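Local coordinates for protein zinc-finger (PDB 3RMQ) that is of unknown function but binds a zinc ion and belongs to the zf-HC3 zinc-finger family, at residues M4-K15 with Y19-P31. The protein carries 1 engineered substitution. Residues are numbered along the deposited sequence; the frame is centred on the assembly and turned at random.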
# COMPACT_ATOMS: atom_id res chain seq x y z
N MSE A 4 -10.43 17.80 -3.62
CA MSE A 4 -9.30 16.82 -3.76
C MSE A 4 -9.61 15.51 -3.02
O MSE A 4 -10.25 15.51 -1.94
CB MSE A 4 -8.01 17.42 -3.23
CG MSE A 4 -6.80 16.55 -3.46
SE MSE A 4 -5.12 17.39 -2.84
CE MSE A 4 -3.85 16.29 -3.84
N GLN A 5 -9.22 14.36 -3.59
CA GLN A 5 -9.56 13.11 -2.93
C GLN A 5 -8.66 12.93 -1.74
O GLN A 5 -7.52 13.39 -1.75
CB GLN A 5 -9.40 11.92 -3.91
CG GLN A 5 -10.40 12.04 -5.10
CD GLN A 5 -10.36 10.83 -6.02
OE1 GLN A 5 -9.58 9.90 -5.80
NE2 GLN A 5 -11.18 10.86 -7.08
N ARG A 6 -9.13 12.19 -0.72
CA ARG A 6 -8.35 12.04 0.51
C ARG A 6 -7.12 11.18 0.25
O ARG A 6 -6.06 11.43 0.84
CB ARG A 6 -9.19 11.37 1.58
CG ARG A 6 -8.40 11.05 2.88
CD ARG A 6 -7.95 12.36 3.62
NE ARG A 6 -7.17 11.99 4.79
CZ ARG A 6 -7.68 11.54 5.94
NH1 ARG A 6 -9.02 11.45 6.12
NH2 ARG A 6 -6.86 11.21 6.92
N TYR A 7 -7.26 10.15 -0.60
CA TYR A 7 -6.13 9.25 -0.85
C TYR A 7 -5.86 9.15 -2.35
O TYR A 7 -6.79 8.99 -3.14
CB TYR A 7 -6.46 7.83 -0.38
CG TYR A 7 -6.74 7.76 1.11
CD1 TYR A 7 -5.70 7.90 2.03
CD2 TYR A 7 -8.05 7.66 1.59
CE1 TYR A 7 -5.95 7.85 3.39
CE2 TYR A 7 -8.30 7.62 2.95
CZ TYR A 7 -7.25 7.74 3.84
OH TYR A 7 -7.46 7.72 5.20
N LEU A 8 -4.59 9.14 -2.71
CA LEU A 8 -4.21 9.02 -4.14
C LEU A 8 -3.06 8.04 -4.24
O LEU A 8 -2.35 7.78 -3.25
CB LEU A 8 -3.78 10.37 -4.71
CG LEU A 8 -4.90 11.44 -4.90
CD1 LEU A 8 -4.29 12.71 -5.34
CD2 LEU A 8 -5.96 10.93 -5.97
N TRP A 9 -2.84 7.52 -5.45
CA TRP A 9 -1.75 6.61 -5.71
C TRP A 9 -0.51 7.37 -6.16
O TRP A 9 -0.64 8.42 -6.83
CB TRP A 9 -2.18 5.59 -6.82
CG TRP A 9 -3.28 4.69 -6.35
CD1 TRP A 9 -4.64 4.95 -6.36
CD2 TRP A 9 -3.12 3.38 -5.75
NE1 TRP A 9 -5.32 3.86 -5.80
CE2 TRP A 9 -4.42 2.89 -5.45
CE3 TRP A 9 -2.00 2.57 -5.46
CZ2 TRP A 9 -4.63 1.62 -4.84
CZ3 TRP A 9 -2.22 1.28 -4.86
CH2 TRP A 9 -3.52 0.84 -4.56
N GLN A 10 0.67 6.82 -5.85
CA GLN A 10 1.92 7.37 -6.37
C GLN A 10 2.98 6.27 -6.42
O GLN A 10 3.23 5.61 -5.40
CB GLN A 10 2.41 8.53 -5.47
CG GLN A 10 3.83 9.04 -5.82
CD GLN A 10 3.90 9.61 -7.23
OE1 GLN A 10 3.10 10.48 -7.58
NE2 GLN A 10 4.84 9.11 -8.05
N GLN A 11 3.59 6.08 -7.59
CA GLN A 11 4.64 5.05 -7.72
C GLN A 11 5.92 5.60 -7.10
O GLN A 11 6.30 6.78 -7.34
CB GLN A 11 4.90 4.72 -9.18
CG GLN A 11 5.98 3.59 -9.34
CD GLN A 11 6.10 3.15 -10.76
OE1 GLN A 11 5.28 2.36 -11.25
NE2 GLN A 11 7.10 3.68 -11.47
N ALA A 12 6.61 4.76 -6.31
CA ALA A 12 7.90 5.16 -5.76
C ALA A 12 8.57 3.95 -5.15
O ALA A 12 7.91 3.08 -4.58
CB ALA A 12 7.71 6.25 -4.67
N ASP A 13 9.88 3.88 -5.33
CA ASP A 13 10.68 2.82 -4.75
C ASP A 13 10.15 1.45 -5.11
O ASP A 13 10.13 0.54 -4.27
CB ASP A 13 10.73 2.94 -3.23
CG ASP A 13 11.93 2.17 -2.66
OD1 ASP A 13 12.90 1.89 -3.43
OD2 ASP A 13 11.91 1.83 -1.46
N GLY A 14 9.76 1.29 -6.37
CA GLY A 14 9.42 -0.01 -6.88
C GLY A 14 7.99 -0.50 -6.65
O GLY A 14 7.70 -1.62 -7.04
N LYS A 15 7.11 0.29 -6.03
CA LYS A 15 5.71 -0.13 -5.93
C LYS A 15 4.80 1.04 -6.15
O LYS A 15 5.21 2.19 -6.01
CB LYS A 15 5.40 -0.68 -4.53
CG LYS A 15 6.39 -1.75 -3.97
CD LYS A 15 5.98 -2.09 -2.52
CE LYS A 15 7.02 -2.95 -1.77
NZ LYS A 15 7.92 -2.10 -0.93
N TYR A 19 -0.98 7.47 -0.79
CA TYR A 19 -0.65 8.46 0.24
C TYR A 19 -1.89 9.26 0.66
O TYR A 19 -2.89 9.35 -0.08
CB TYR A 19 0.50 9.38 -0.21
CG TYR A 19 0.16 10.34 -1.29
CD1 TYR A 19 0.11 9.94 -2.63
CD2 TYR A 19 -0.12 11.68 -1.01
CE1 TYR A 19 -0.24 10.82 -3.64
CE2 TYR A 19 -0.48 12.57 -2.01
CZ TYR A 19 -0.53 12.14 -3.32
OH TYR A 19 -0.87 13.03 -4.32
N ASP A 20 -1.82 9.82 1.87
CA ASP A 20 -2.88 10.66 2.44
C ASP A 20 -2.62 12.10 1.95
O ASP A 20 -1.58 12.73 2.31
CB ASP A 20 -2.76 10.57 3.96
CG ASP A 20 -3.92 11.23 4.69
OD1 ASP A 20 -4.55 12.14 4.09
OD2 ASP A 20 -4.20 10.84 5.86
N THR A 21 -3.52 12.64 1.14
CA THR A 21 -3.27 13.94 0.50
C THR A 21 -3.49 15.05 1.53
O THR A 21 -3.25 16.21 1.20
CB THR A 21 -4.25 14.20 -0.66
OG1 THR A 21 -5.57 14.35 -0.12
CG2 THR A 21 -4.24 13.00 -1.68
N ALA A 22 -3.98 14.71 2.73
CA ALA A 22 -4.07 15.72 3.82
C ALA A 22 -2.74 15.83 4.54
O ALA A 22 -2.57 16.72 5.38
CB ALA A 22 -5.13 15.35 4.83
N ARG A 23 -1.81 14.92 4.24
CA ARG A 23 -0.51 14.88 4.92
C ARG A 23 0.66 15.20 4.00
O ARG A 23 1.65 15.78 4.43
CB ARG A 23 -0.25 13.52 5.56
CG ARG A 23 -1.19 13.11 6.69
CD ARG A 23 -0.97 11.61 6.99
NE ARG A 23 -1.71 11.06 8.12
CZ ARG A 23 -1.49 11.37 9.40
NH1 ARG A 23 -0.60 12.31 9.70
NH2 ARG A 23 -2.18 10.78 10.36
N HIS A 24 0.56 14.82 2.73
CA HIS A 24 1.67 15.00 1.80
C HIS A 24 1.25 15.59 0.47
O HIS A 24 0.14 15.35 -0.00
CB HIS A 24 2.38 13.68 1.53
CG HIS A 24 2.86 13.01 2.77
ND1 HIS A 24 4.03 13.36 3.39
CD2 HIS A 24 2.30 12.03 3.52
CE1 HIS A 24 4.19 12.61 4.47
NE2 HIS A 24 3.16 11.80 4.57
N ARG A 25 2.19 16.33 -0.12
CA ARG A 25 2.14 16.75 -1.52
C ARG A 25 3.28 16.06 -2.20
O ARG A 25 4.41 16.20 -1.76
CB ARG A 25 2.43 18.24 -1.60
CG ARG A 25 1.37 19.05 -2.27
CD ARG A 25 1.51 20.53 -1.92
NE ARG A 25 0.19 21.11 -1.72
CZ ARG A 25 -0.03 22.39 -1.45
NH1 ARG A 25 -1.28 22.82 -1.28
NH2 ARG A 25 0.98 23.25 -1.35
N VAL A 26 3.03 15.36 -3.31
CA VAL A 26 4.11 14.67 -4.01
C VAL A 26 4.93 15.57 -4.92
O VAL A 26 4.37 16.43 -5.59
CB VAL A 26 3.51 13.56 -4.92
CG1 VAL A 26 4.57 13.04 -5.88
CG2 VAL A 26 2.98 12.48 -4.08
N GLN A 27 6.25 15.33 -5.02
CA GLN A 27 7.12 16.13 -5.88
C GLN A 27 8.39 15.34 -6.13
O GLN A 27 8.88 14.64 -5.22
CB GLN A 27 7.46 17.46 -5.22
CG GLN A 27 8.64 18.20 -5.85
CD GLN A 27 9.25 19.22 -4.89
OE1 GLN A 27 8.55 20.10 -4.40
NE2 GLN A 27 10.54 19.06 -4.57
N ALA A 28 8.93 15.42 -7.34
CA ALA A 28 10.09 14.60 -7.67
C ALA A 28 11.20 14.93 -6.67
O ALA A 28 11.40 16.09 -6.33
CB ALA A 28 10.56 14.89 -9.09
N GLY A 29 11.92 13.92 -6.18
CA GLY A 29 13.04 14.16 -5.28
C GLY A 29 12.67 14.48 -3.84
O GLY A 29 13.55 14.67 -3.02
N ARG A 30 11.37 14.52 -3.52
CA ARG A 30 10.92 14.83 -2.17
C ARG A 30 10.34 13.56 -1.56
O ARG A 30 9.55 12.87 -2.21
CB ARG A 30 9.82 15.88 -2.24
CG ARG A 30 10.02 17.00 -1.24
CD ARG A 30 8.82 17.16 -0.34
NE ARG A 30 7.61 17.55 -1.06
CZ ARG A 30 7.36 18.77 -1.51
NH1 ARG A 30 8.25 19.75 -1.34
NH2 ARG A 30 6.22 19.02 -2.15
N PRO A 31 10.74 13.23 -0.33
CA PRO A 31 10.18 12.02 0.28
C PRO A 31 8.74 12.21 0.70
O PRO A 31 8.35 13.34 1.06
CB PRO A 31 11.02 11.84 1.55
CG PRO A 31 11.45 13.24 1.89
CD PRO A 31 11.74 13.88 0.55
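Arg6 holds Asp20 through two nitrogens, one to each carboxylate oxygen: NE lies 2.7 Å from Asp20 OD1 and NH2 lies 2.9 Å from Asp20 OD2. Both oxygens are met on the syn side, although the guanidinium and carboxylate planes are turned 41° apart. Arg6 CG, anti to the backbone N, lies over one face of the Tyr7 ring near its rim, and a bend at chi2 (67°) then carries NE and NH2 to the carboxylate. From the opposite face of the carboxylate, the backbone N of Ala22 also reaches OD1, closing an Asx turn; Arg6 and this N-H would be expected to favour the ionised carboxylate. Here the chain is leaving the antiparallel hairpin of strands 7-12 and 15-20, whose backbone bonds tie Leu8 to Tyr19 in both directions. Strand 15-20 carries the zinc ligand His17, while Tyr7 and Trp9 pack on helix 60-69, which carries Cys62. The Leu8 side chain runs alongside the Tyr19 ring, with Leu8 CB 3.7 Å from Tyr19 CE1. Val26 CG2 covers one face of that ring toward its rim, and Val26 CG1 meets Gln10 OE1 at 3.4 Å. At the N-terminal end, selenomethionine Met4 meets Thr21 tip to tip, its CE 3.8 Å from Thr21 CB. Thr21 N is hydrogen-bonded to Arg6 O.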